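Local coordinates for putative type VI secretion protein (Escherichia coli, PDB 6SK0), which probably forms the trimeric puncturing spike at the tip of the type VI secretion system, which carries a phospholipase effector toward the target cell, at residues A[493-498]-A[503-508]; A[552-555]-A[559-562]; A[616-621]-A[625-630]; A[734-737]-A[742-745]; A[565-570]-A[574-579]. All blocks are in the same frame, centred on the assembly; numbering follows the deposited sequence.

Contact 1: A[493-498]-A[503-508]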
# COMPACT_ATOMS: atom_id res chain seq x y z
N ARG A 493 -0.98 34.89 33.28
CA ARG A 493 0.06 34.57 32.31
C ARG A 493 1.42 34.68 32.98
O ARG A 493 1.86 35.78 33.33
CB ARG A 493 -0.01 35.50 31.10
CG ARG A 493 -1.01 35.05 30.06
CD ARG A 493 -0.60 35.45 28.66
NE ARG A 493 -1.51 34.87 27.67
CZ ARG A 493 -1.36 35.00 26.35
NH1 ARG A 493 -0.34 35.68 25.86
NH2 ARG A 493 -2.24 34.44 25.53
N ASN A 494 2.07 33.54 33.18
CA ASN A 494 3.43 33.48 33.67
C ASN A 494 4.35 33.27 32.48
O ASN A 494 4.21 32.29 31.74
CB ASN A 494 3.60 32.34 34.69
CG ASN A 494 2.71 32.52 35.89
OD1 ASN A 494 1.75 31.78 36.08
ND2 ASN A 494 3.03 33.50 36.72
N VAL A 495 5.28 34.21 32.28
CA VAL A 495 6.12 34.23 31.09
C VAL A 495 7.58 34.26 31.52
O VAL A 495 7.99 35.16 32.26
CB VAL A 495 5.80 35.42 30.19
CG1 VAL A 495 6.50 35.27 28.86
CG2 VAL A 495 4.31 35.55 29.98
N ILE A 496 8.35 33.28 31.05
CA ILE A 496 9.80 33.33 31.09
C ILE A 496 10.25 33.73 29.69
O ILE A 496 10.39 32.89 28.80
CB ILE A 496 10.40 31.98 31.50
CG1 ILE A 496 9.91 31.60 32.89
CG2 ILE A 496 11.91 32.03 31.45
CD1 ILE A 496 10.52 30.33 33.41
N ARG A 497 10.44 35.03 29.47
CA ARG A 497 10.78 35.56 28.17
C ARG A 497 12.20 36.10 28.18
O ARG A 497 12.57 36.86 29.08
CB ARG A 497 9.80 36.66 27.75
CG ARG A 497 9.74 36.90 26.26
CD ARG A 497 9.19 38.27 25.94
NE ARG A 497 10.21 39.31 26.05
CZ ARG A 497 10.99 39.71 25.05
NH1 ARG A 497 10.87 39.16 23.86
NH2 ARG A 497 11.89 40.66 25.25
N THR A 498 12.98 35.70 27.21
CA THR A 498 14.32 36.23 27.03
C THR A 498 14.28 37.41 26.06
O THR A 498 13.29 37.61 25.36
CB THR A 498 15.24 35.14 26.50
OG1 THR A 498 15.00 34.94 25.10
CG2 THR A 498 15.04 33.85 27.25
N LYS A 503 10.61 32.09 24.75
CA LYS A 503 9.65 32.22 25.82
C LYS A 503 9.15 30.85 26.25
O LYS A 503 9.03 29.92 25.45
CB LYS A 503 8.47 33.10 25.41
CG LYS A 503 7.76 32.65 24.17
CD LYS A 503 6.54 33.50 23.90
CE LYS A 503 6.90 34.97 23.82
NZ LYS A 503 5.70 35.80 23.59
N LEU A 504 8.90 30.74 27.55
CA LEU A 504 8.08 29.68 28.12
C LEU A 504 6.91 30.39 28.77
O LEU A 504 7.05 31.01 29.83
CB LEU A 504 8.87 28.84 29.11
CG LEU A 504 8.02 27.93 30.00
CD1 LEU A 504 7.18 26.99 29.16
CD2 LEU A 504 8.89 27.16 30.95
N ARG A 505 5.75 30.33 28.13
CA ARG A 505 4.56 31.00 28.61
C ARG A 505 3.59 29.98 29.16
O ARG A 505 3.32 28.95 28.53
CB ARG A 505 3.90 31.80 27.48
CG ARG A 505 2.72 32.63 27.94
CD ARG A 505 2.21 33.51 26.82
NE ARG A 505 1.36 32.77 25.89
CZ ARG A 505 1.30 33.02 24.58
NH1 ARG A 505 0.50 32.30 23.81
NH2 ARG A 505 2.04 33.98 24.06
N MET A 506 3.07 30.25 30.36
CA MET A 506 2.05 29.43 30.99
C MET A 506 0.82 30.30 31.20
O MET A 506 0.87 31.28 31.94
CB MET A 506 2.54 28.85 32.30
CG MET A 506 3.64 27.83 32.13
SD MET A 506 4.05 26.94 33.64
CE MET A 506 5.24 25.76 33.03
N GLU A 507 -0.27 29.95 30.53
CA GLU A 507 -1.53 30.67 30.64
C GLU A 507 -2.39 29.98 31.69
O GLU A 507 -2.72 28.80 31.55
CB GLU A 507 -2.24 30.72 29.30
CG GLU A 507 -3.67 31.16 29.37
CD GLU A 507 -3.81 32.60 29.81
OE1 GLU A 507 -3.61 33.51 28.98
OE2 GLU A 507 -4.12 32.83 30.99
N ASP A 508 -2.77 30.72 32.72
CA ASP A 508 -3.49 30.17 33.86
C ASP A 508 -5.00 30.32 33.78
O ASP A 508 -5.70 29.79 34.64
CB ASP A 508 -3.02 30.83 35.15
CG ASP A 508 -1.71 30.31 35.61
OD1 ASP A 508 -1.65 29.91 36.79
OD2 ASP A 508 -0.75 30.27 34.81
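Arg493 makes two contacts at once with the neighbouring strand. Its NE donates to OE1 of Glu507 at 2.8 Å in a nearly straight salt bridge (N-H...O 167°); the acceptor lies in the guanidinium plane, while the donor stands above the carboxylate plane. Over one face of the same guanidinium comes the guanidinium of Arg505, the two groups stacked with planes 17° apart and centres 3.8 Å from each other. Two like charges are thus brought close, and the carboxylate of Glu507 probably offsets part of the cost. A bend at chi2 (66°) folds Glu507 back toward Arg493, and its OE2 is held by Thr492 and the backbone N of Lys509. On the same face, Val495 CG2 rests against Arg505 CG at 3.9 Å. Strands 493-497 and 503-507 form an antiparallel beta hairpin, laced by backbone bonds that pair Asn494 with Met506 and Ile496 with Leu504; Met506 N to Asn494 O is 2.7 Å. The other face carries Ile496 and Leu504, whose CB atoms lie 4.2 Å apart. There the hairpin meets its copies in the trimer: Leu504 packs on Leu504 of the second subunit and on Met506 of the third. Strand 514-519 continues the sheet beyond strand 503-507.

Contact 2: A[552-555]-A[559-562]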
# COMPACT_ATOMS: atom_id res chain seq x y z
N ILE A 552 11.24 18.89 11.21
CA ILE A 552 10.86 18.23 12.45
C ILE A 552 11.48 16.84 12.44
O ILE A 552 11.34 16.10 11.47
CB ILE A 552 9.34 18.15 12.63
CG1 ILE A 552 8.82 19.50 13.10
CG2 ILE A 552 8.99 17.05 13.63
CD1 ILE A 552 7.43 19.49 13.56
N SER A 553 12.18 16.51 13.51
CA SER A 553 12.75 15.19 13.68
C SER A 553 12.19 14.58 14.95
O SER A 553 12.30 15.16 16.03
CB SER A 553 14.28 15.25 13.73
OG SER A 553 14.82 13.95 13.69
N ILE A 554 11.58 13.42 14.81
CA ILE A 554 11.07 12.65 15.93
C ILE A 554 11.82 11.33 15.91
O ILE A 554 11.64 10.51 15.01
CB ILE A 554 9.55 12.45 15.85
CG1 ILE A 554 8.86 13.81 15.96
CG2 ILE A 554 9.08 11.51 16.93
CD1 ILE A 554 7.47 13.81 15.49
N ARG A 555 12.68 11.14 16.90
CA ARG A 555 13.62 10.03 16.91
C ARG A 555 13.50 9.27 18.22
O ARG A 555 13.87 9.78 19.27
CB ARG A 555 15.04 10.54 16.71
CG ARG A 555 16.05 9.45 16.55
CD ARG A 555 17.45 10.00 16.56
NE ARG A 555 17.72 10.84 15.41
CZ ARG A 555 18.15 10.39 14.24
NH1 ARG A 555 18.34 9.09 14.06
NH2 ARG A 555 18.38 11.23 13.25
N GLY A 559 11.64 2.80 19.53
CA GLY A 559 10.42 2.66 18.76
C GLY A 559 9.55 3.90 18.87
O GLY A 559 9.66 4.70 19.79
N ILE A 560 8.66 4.04 17.90
CA ILE A 560 7.76 5.18 17.80
C ILE A 560 6.34 4.65 17.83
O ILE A 560 5.97 3.80 17.01
CB ILE A 560 8.01 5.99 16.51
CG1 ILE A 560 9.50 6.32 16.35
CG2 ILE A 560 7.13 7.22 16.49
CD1 ILE A 560 9.91 7.61 16.94
N PHE A 561 5.57 5.13 18.78
CA PHE A 561 4.14 4.86 18.84
C PHE A 561 3.41 6.18 18.59
O PHE A 561 3.47 7.09 19.42
CB PHE A 561 3.75 4.26 20.19
CG PHE A 561 2.31 3.85 20.26
CD1 PHE A 561 1.67 3.33 19.16
CD2 PHE A 561 1.61 3.98 21.44
CE1 PHE A 561 0.35 2.95 19.23
CE2 PHE A 561 0.28 3.60 21.51
CZ PHE A 561 -0.34 3.09 20.41
N ILE A 562 2.75 6.27 17.46
CA ILE A 562 1.92 7.42 17.12
C ILE A 562 0.48 6.94 17.09
O ILE A 562 0.13 6.06 16.30
CB ILE A 562 2.33 8.07 15.80
CG1 ILE A 562 3.77 8.54 15.88
CG2 ILE A 562 1.39 9.21 15.45
CD1 ILE A 562 4.32 9.06 14.60
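Ile560 reaches across to Ile554 with a single methyl group, and following it outward from the backbone explains the contact. CB points toward strand 551-556. From there the longer branch, CG1, swings to the side of the backbone N (chi1 -50°) and carries the chain onward. At the tip, an unusual chi2 of -92° turns CD1 onto Ile554. This methyl touches its partner from one side: Ile560 CD1 is 4.0 Å from the methyl CG2 of Ile554 and 3.9 Å from the carbonyl O of Ile554. Ile560 CD1 also grazes the strand's backbone one residue further on, 4.2 Å from Arg555 C. Ile554 answers with CG2, and the two side chains meet at a slant. The backbones stay well apart, the nearest CA atoms, those of Arg555 and Ile560, being 7.7 Å from each other. These two strands bond to other partners: Ile560 pairs with Gly625 and Leu627 in its own chain, and both segments join parallel ladders with neighbouring subunits. Ile554 also packs on Ile554 of the second subunit. Isoleucines packed between sheets that run on from chain to chain are characteristic of the core of an intertwined, trimeric beta-helical spike.

Contact 3: A[616-621]-A[625-630]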
# COMPACT_ATOMS: atom_id res chain seq x y z
N ALA A 616 5.30 -9.42 16.71
CA ALA A 616 6.12 -9.51 17.91
C ALA A 616 6.89 -8.22 18.17
O ALA A 616 6.95 -7.74 19.30
CB ALA A 616 7.07 -10.70 17.81
N SER A 617 7.45 -7.63 17.11
CA SER A 617 8.26 -6.43 17.25
C SER A 617 7.41 -5.24 17.69
O SER A 617 7.81 -4.48 18.58
CB SER A 617 8.96 -6.11 15.94
OG SER A 617 9.92 -7.09 15.61
N LEU A 618 6.24 -5.07 17.09
CA LEU A 618 5.45 -3.86 17.30
C LEU A 618 4.60 -3.95 18.56
O LEU A 618 4.30 -2.92 19.16
CB LEU A 618 4.55 -3.60 16.10
CG LEU A 618 5.23 -3.26 14.78
CD1 LEU A 618 4.18 -2.98 13.73
CD2 LEU A 618 6.19 -2.10 14.92
N THR A 619 4.20 -5.15 18.97
CA THR A 619 3.46 -5.30 20.21
C THR A 619 4.31 -4.81 21.37
O THR A 619 5.38 -5.36 21.63
CB THR A 619 3.05 -6.75 20.42
OG1 THR A 619 2.18 -7.15 19.36
CG2 THR A 619 2.32 -6.91 21.73
N ASP A 620 3.85 -3.75 22.02
CA ASP A 620 4.59 -3.05 23.07
C ASP A 620 5.91 -2.49 22.59
O ASP A 620 6.74 -2.09 23.41
CB ASP A 620 4.81 -3.95 24.29
CG ASP A 620 3.60 -4.78 24.61
OD1 ASP A 620 2.54 -4.20 24.89
OD2 ASP A 620 3.71 -6.02 24.57
N LEU A 621 6.13 -2.45 21.27
CA LEU A 621 7.37 -1.97 20.67
C LEU A 621 8.59 -2.59 21.35
O LEU A 621 9.51 -1.91 21.78
CB LEU A 621 7.44 -0.44 20.70
CG LEU A 621 6.48 0.26 19.73
CD1 LEU A 621 6.48 1.78 19.92
CD2 LEU A 621 6.81 -0.09 18.28
N GLY A 625 10.41 -0.63 16.22
CA GLY A 625 9.54 -0.44 15.09
C GLY A 625 8.80 0.88 15.17
O GLY A 625 9.06 1.73 16.01
N MET A 626 7.85 1.03 14.28
CA MET A 626 6.98 2.19 14.27
C MET A 626 5.55 1.72 14.13
O MET A 626 5.23 0.97 13.21
CB MET A 626 7.34 3.15 13.15
CG MET A 626 6.86 4.55 13.38
SD MET A 626 7.36 5.64 12.05
CE MET A 626 6.08 5.22 10.91
N LEU A 627 4.72 2.13 15.06
CA LEU A 627 3.32 1.75 15.08
C LEU A 627 2.49 3.02 14.96
O LEU A 627 2.52 3.88 15.85
CB LEU A 627 2.98 0.97 16.34
CG LEU A 627 1.55 0.47 16.48
CD1 LEU A 627 1.14 -0.35 15.27
CD2 LEU A 627 1.43 -0.33 17.75
N LEU A 628 1.77 3.14 13.86
CA LEU A 628 0.82 4.21 13.65
C LEU A 628 -0.57 3.62 13.76
O LEU A 628 -0.93 2.71 13.01
CB LEU A 628 1.01 4.87 12.29
CG LEU A 628 2.44 5.21 11.88
CD1 LEU A 628 2.42 5.89 10.53
CD2 LEU A 628 3.09 6.10 12.90
N HIS A 629 -1.34 4.11 14.72
CA HIS A 629 -2.69 3.62 14.91
C HIS A 629 -3.63 4.78 15.15
O HIS A 629 -3.32 5.68 15.93
CB HIS A 629 -2.78 2.64 16.07
CG HIS A 629 -4.18 2.22 16.35
ND1 HIS A 629 -4.92 2.75 17.38
CD2 HIS A 629 -5.00 1.36 15.71
CE1 HIS A 629 -6.13 2.22 17.37
NE2 HIS A 629 -6.20 1.37 16.37
N ALA A 630 -4.78 4.76 14.48
CA ALA A 630 -5.82 5.70 14.73
C ALA A 630 -7.11 4.88 14.74
O ALA A 630 -7.28 4.01 13.88
CB ALA A 630 -5.89 6.82 13.69
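Leu618 and Leu621 press their methyl groups onto the start of strand 626-629, and the contact is made by van der Waals packing of leucine methyls, much of it against backbone. CD2 of Leu618 comes obliquely against the Gly625-Met626 backbone, 3.7 Å from Gly625 CA and 3.6 Å from both Met626 N and Met626 O. Gly625 has no side chain, and the Leu618 methyl comes right up to its CA. CD2 of Leu621 settles 3.7 Å from the carbonyl O of the same glycine. Methyl against side chain makes up the rest: CD1 of Leu618 is 4.3 Å from CD1 of Leu627, and CD2 of Leu621 is 4.4 Å from CB of Leu627. Leu627 sends its CG anti to the backbone N (chi1 -178°), which brings CD2 to 4.1 Å from the carbonyl O of Leu618. One polar bond lies within segment 616-621, from Leu621 N back to Leu618 O at 2.8 Å, and it keeps the turn compact as the chain leaves the helix. Helix 608-618 thus ends against the strand that follows it. Strand 626-629 runs parallel to strand 559-563, whose Phe561 packs on both Leu621 and Leu627; strand 626-629 also pairs, in parallel, with a strand of the second subunit.

Contact 4: A[734-737]-A[742-745]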
# COMPACT_ATOMS: atom_id res chain seq x y z
N ALA A 734 -13.53 -38.72 -28.18
CA ALA A 734 -13.34 -38.09 -29.47
C ALA A 734 -12.19 -37.10 -29.41
O ALA A 734 -11.93 -36.48 -28.38
CB ALA A 734 -14.62 -37.39 -29.92
N TYR A 735 -11.49 -36.95 -30.53
CA TYR A 735 -10.44 -35.95 -30.59
C TYR A 735 -10.25 -35.49 -32.02
O TYR A 735 -10.54 -36.21 -32.98
CB TYR A 735 -9.12 -36.47 -30.03
CG TYR A 735 -8.50 -37.55 -30.87
CD1 TYR A 735 -8.82 -38.88 -30.66
CD2 TYR A 735 -7.62 -37.24 -31.89
CE1 TYR A 735 -8.27 -39.87 -31.42
CE2 TYR A 735 -7.06 -38.23 -32.66
CZ TYR A 735 -7.39 -39.54 -32.42
OH TYR A 735 -6.84 -40.53 -33.19
N ILE A 736 -9.75 -34.27 -32.15
CA ILE A 736 -9.25 -33.73 -33.40
C ILE A 736 -7.81 -33.32 -33.15
O ILE A 736 -7.54 -32.52 -32.24
CB ILE A 736 -10.08 -32.55 -33.90
CG1 ILE A 736 -11.51 -33.00 -34.17
CG2 ILE A 736 -9.46 -31.97 -35.14
CD1 ILE A 736 -12.41 -31.91 -34.60
N LYS A 737 -6.89 -33.87 -33.92
CA LYS A 737 -5.48 -33.58 -33.76
C LYS A 737 -4.93 -33.00 -35.05
O LYS A 737 -5.10 -33.58 -36.12
CB LYS A 737 -4.70 -34.82 -33.36
CG LYS A 737 -3.23 -34.56 -33.18
CD LYS A 737 -2.46 -35.84 -33.01
CE LYS A 737 -3.06 -36.69 -31.92
NZ LYS A 737 -2.56 -38.09 -31.98
N ASN A 742 -0.85 -33.18 -40.81
CA ASN A 742 -2.02 -34.02 -40.91
C ASN A 742 -3.13 -33.51 -40.01
O ASN A 742 -2.90 -32.77 -39.05
CB ASN A 742 -1.69 -35.46 -40.54
CG ASN A 742 -0.59 -36.04 -41.39
OD1 ASN A 742 -0.60 -35.89 -42.60
ND2 ASN A 742 0.36 -36.68 -40.75
N ILE A 743 -4.34 -33.92 -40.34
CA ILE A 743 -5.50 -33.74 -39.50
C ILE A 743 -6.06 -35.11 -39.19
O ILE A 743 -6.31 -35.90 -40.11
CB ILE A 743 -6.56 -32.85 -40.16
CG1 ILE A 743 -5.95 -31.52 -40.59
CG2 ILE A 743 -7.72 -32.64 -39.23
CD1 ILE A 743 -6.90 -30.61 -41.29
N GLU A 744 -6.26 -35.40 -37.92
CA GLU A 744 -6.79 -36.67 -37.47
C GLU A 744 -8.05 -36.42 -36.66
O GLU A 744 -8.01 -35.69 -35.66
CB GLU A 744 -5.76 -37.44 -36.66
CG GLU A 744 -6.18 -38.82 -36.26
CD GLU A 744 -5.04 -39.60 -35.63
OE1 GLU A 744 -3.88 -39.35 -36.00
OE2 GLU A 744 -5.31 -40.46 -34.77
N LEU A 745 -9.15 -36.99 -37.09
CA LEU A 745 -10.41 -36.96 -36.36
C LEU A 745 -10.66 -38.38 -35.88
O LEU A 745 -10.99 -39.27 -36.68
CB LEU A 745 -11.56 -36.47 -37.23
CG LEU A 745 -11.66 -34.98 -37.50
CD1 LEU A 745 -10.72 -34.59 -38.60
CD2 LEU A 745 -13.08 -34.64 -37.87
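Two first torsions bring the Glu744 chain to the edge of the Tyr735 ring: Tyr735 places its ring between the backbone N and the carbonyl carbon (chi1 68°), and Glu744 extends with CG anti to the backbone N (chi1 -175°). CG of Glu744 then lies 3.8 Å from Tyr735 CE2, with the carboxylate plane turned 62° from the ring. The modelled approach of the phenol oxygen to the carboxylate is implausibly short, so the detail there is doubtful. OE2 of Glu744 has a firmer partner in Lys754 of the second subunit, with which it forms a salt bridge. Lys737 stands next to Glu744 on this face, but a bend at chi3 leaves its NZ 4.4 Å from Glu744 OE1, beyond salt-bridge range.

Behind these side chains, the backbones of Lys737 and Glu744 bond to each other in both directions, with Lys737 N to Glu744 O and Glu744 N to Lys737 O each 2.8 Å. The opposite face is apolar. Ile736 and Leu745 lie side by side there, CG1 of the isoleucine 3.9 Å from CG of the leucine, and Ile736 packs on Ile736 of the third subunit. Strand 742-746 also joins a parallel ladder with the second subunit. A hairpin with aliphatic residues facing its copies and polar ones on the other face is typical of the trimeric beta-helical needle of VgrG spikes.

Contact 5: A[565-570]-A[574-579]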
# COMPACT_ATOMS: atom_id res chain seq x y z
N ASP A 565 -5.36 7.24 19.96
CA ASP A 565 -6.16 6.54 20.96
C ASP A 565 -6.21 7.35 22.24
O ASP A 565 -5.18 7.59 22.88
CB ASP A 565 -5.58 5.16 21.24
CG ASP A 565 -5.63 4.28 20.03
OD1 ASP A 565 -4.56 4.03 19.44
OD2 ASP A 565 -6.74 3.86 19.67
N MET A 566 -7.41 7.75 22.62
CA MET A 566 -7.62 8.50 23.85
C MET A 566 -7.10 7.73 25.05
O MET A 566 -7.41 6.55 25.23
CB MET A 566 -9.10 8.80 24.01
CG MET A 566 -9.45 9.62 25.22
SD MET A 566 -9.18 11.35 24.90
CE MET A 566 -10.33 11.66 23.57
N GLN A 567 -6.30 8.40 25.87
CA GLN A 567 -5.90 7.89 27.18
C GLN A 567 -6.14 9.00 28.19
O GLN A 567 -5.22 9.74 28.55
CB GLN A 567 -4.44 7.43 27.20
CG GLN A 567 -4.10 6.64 28.43
CD GLN A 567 -2.62 6.44 28.61
OE1 GLN A 567 -1.94 7.30 29.15
NE2 GLN A 567 -2.12 5.30 28.18
N PRO A 568 -7.37 9.15 28.66
CA PRO A 568 -7.73 10.33 29.45
C PRO A 568 -6.92 10.49 30.72
O PRO A 568 -6.68 9.51 31.44
CB PRO A 568 -9.22 10.10 29.75
CG PRO A 568 -9.43 8.66 29.57
CD PRO A 568 -8.50 8.22 28.50
N GLN A 569 -6.49 11.72 30.99
CA GLN A 569 -5.73 12.09 32.18
C GLN A 569 -4.38 11.39 32.26
O GLN A 569 -3.81 11.29 33.35
CB GLN A 569 -6.53 11.83 33.45
CG GLN A 569 -7.82 12.61 33.53
CD GLN A 569 -7.57 14.10 33.55
OE1 GLN A 569 -7.01 14.63 34.51
NE2 GLN A 569 -7.99 14.79 32.50
N ALA A 570 -3.87 10.90 31.13
CA ALA A 570 -2.61 10.16 31.08
C ALA A 570 -2.61 8.96 32.03
O ALA A 570 -1.56 8.54 32.50
CB ALA A 570 -1.42 11.07 31.38
N MET A 574 2.58 4.67 29.02
CA MET A 574 2.88 5.47 27.85
C MET A 574 2.70 4.67 26.57
O MET A 574 2.23 5.20 25.56
CB MET A 574 4.30 6.03 27.98
CG MET A 574 5.00 6.39 26.70
SD MET A 574 6.63 7.08 27.04
CE MET A 574 7.43 6.84 25.47
N LEU A 575 3.03 3.39 26.59
CA LEU A 575 2.92 2.52 25.43
C LEU A 575 1.67 1.64 25.47
O LEU A 575 1.67 0.56 24.89
CB LEU A 575 4.17 1.67 25.28
CG LEU A 575 5.43 2.44 24.92
CD1 LEU A 575 6.57 1.49 24.71
CD2 LEU A 575 5.20 3.30 23.69
N ASP A 576 0.62 2.09 26.14
CA ASP A 576 -0.63 1.36 26.18
C ASP A 576 -1.25 1.35 24.79
O ASP A 576 -1.66 2.39 24.28
CB ASP A 576 -1.56 2.01 27.20
CG ASP A 576 -1.71 1.19 28.45
OD1 ASP A 576 -0.77 0.44 28.78
OD2 ASP A 576 -2.75 1.32 29.14
N MET A 577 -1.29 0.19 24.15
CA MET A 577 -1.65 0.11 22.75
C MET A 577 -2.62 -1.04 22.50
O MET A 577 -2.50 -1.77 21.52
CB MET A 577 -0.41 -0.04 21.87
CG MET A 577 0.52 -1.16 22.31
SD MET A 577 1.75 -1.58 21.07
CE MET A 577 2.88 -0.20 21.24
N ASP A 578 -3.60 -1.19 23.39
CA ASP A 578 -4.50 -2.34 23.32
C ASP A 578 -5.28 -2.38 22.01
O ASP A 578 -5.39 -3.44 21.39
CB ASP A 578 -5.44 -2.34 24.52
CG ASP A 578 -4.77 -2.79 25.79
OD1 ASP A 578 -3.58 -2.45 26.00
OD2 ASP A 578 -5.43 -3.47 26.60
N GLU A 579 -5.81 -1.24 21.58
CA GLU A 579 -6.56 -1.23 20.33
C GLU A 579 -5.65 -1.44 19.13
O GLU A 579 -5.99 -2.17 18.19
CB GLU A 579 -7.35 0.07 20.20
CG GLU A 579 -8.30 0.10 19.01
CD GLU A 579 -9.03 -1.22 18.77
OE1 GLU A 579 -9.64 -1.75 19.72
OE2 GLU A 579 -9.00 -1.71 17.63
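Asp565 and Glu579 face each other where the loop runs past the first turn of a helix, their CA atoms 7.8 Å apart, while further along the CA atoms of Gln567 and Asp576 are 8.5 Å apart. Both side-chain meetings are loose. Asp565 turns its OD2 to the aliphatic base of Glu579, 3.9 Å from CB and 4.1 Å from CG, and the two side chains cross at about a right angle. Their acidic ends diverge, with Asp565 OD2 and Glu579 OE1 6.3 Å apart, which should limit the repulsion. A bend at chi2 (40°) carries the Glu579 carboxylate away to a salt bridge with Arg582, and OD1 of Asp565 is engaged by His629 and Ser563. The segments belong to the connection that leads from strand 559-563 into helix 578-600, with Met577 at the N-cap position. Gln567 reaches across to segment 574-579 with a nearly straight chain, CG anti to the backbone N (chi1 -167°), and lays its amide NE2 3.5 Å from CB of Asp576. The amide and the carboxylate are turned 85° from each other, and the carboxylate OD2 stays 4.1 Å from that nitrogen. NE2 instead bonds to the carbonyl O of Lys573, within the short link joining the two segments. Arg555 of the third subunit then ties both sides of the contact together, donating to the backbone O of Asp565 and of Asp576.

Contacts 1 and 4 are antiparallel hairpins near the two ends of the modelled spike, their centres about 95 Å apart. Each is partly buried, with backbone bonds between its strands, charged groups on one face and a mainly apolar face that meets other subunits. Contacts 2 and 3 are fully buried and rely on methyl packing; they share a sheet, since strands 559-563 and 626-629 are parallel neighbours, with Ile560 O to Leu627 N at 2.9 Å. Contact 5, in the loop before helix 578-600, is only partly buried and weakly packed, yet it packs against strand 559-563 of contact 2, Met577 lying on Phe561, and meets contact 3 where Asp565 engages His629.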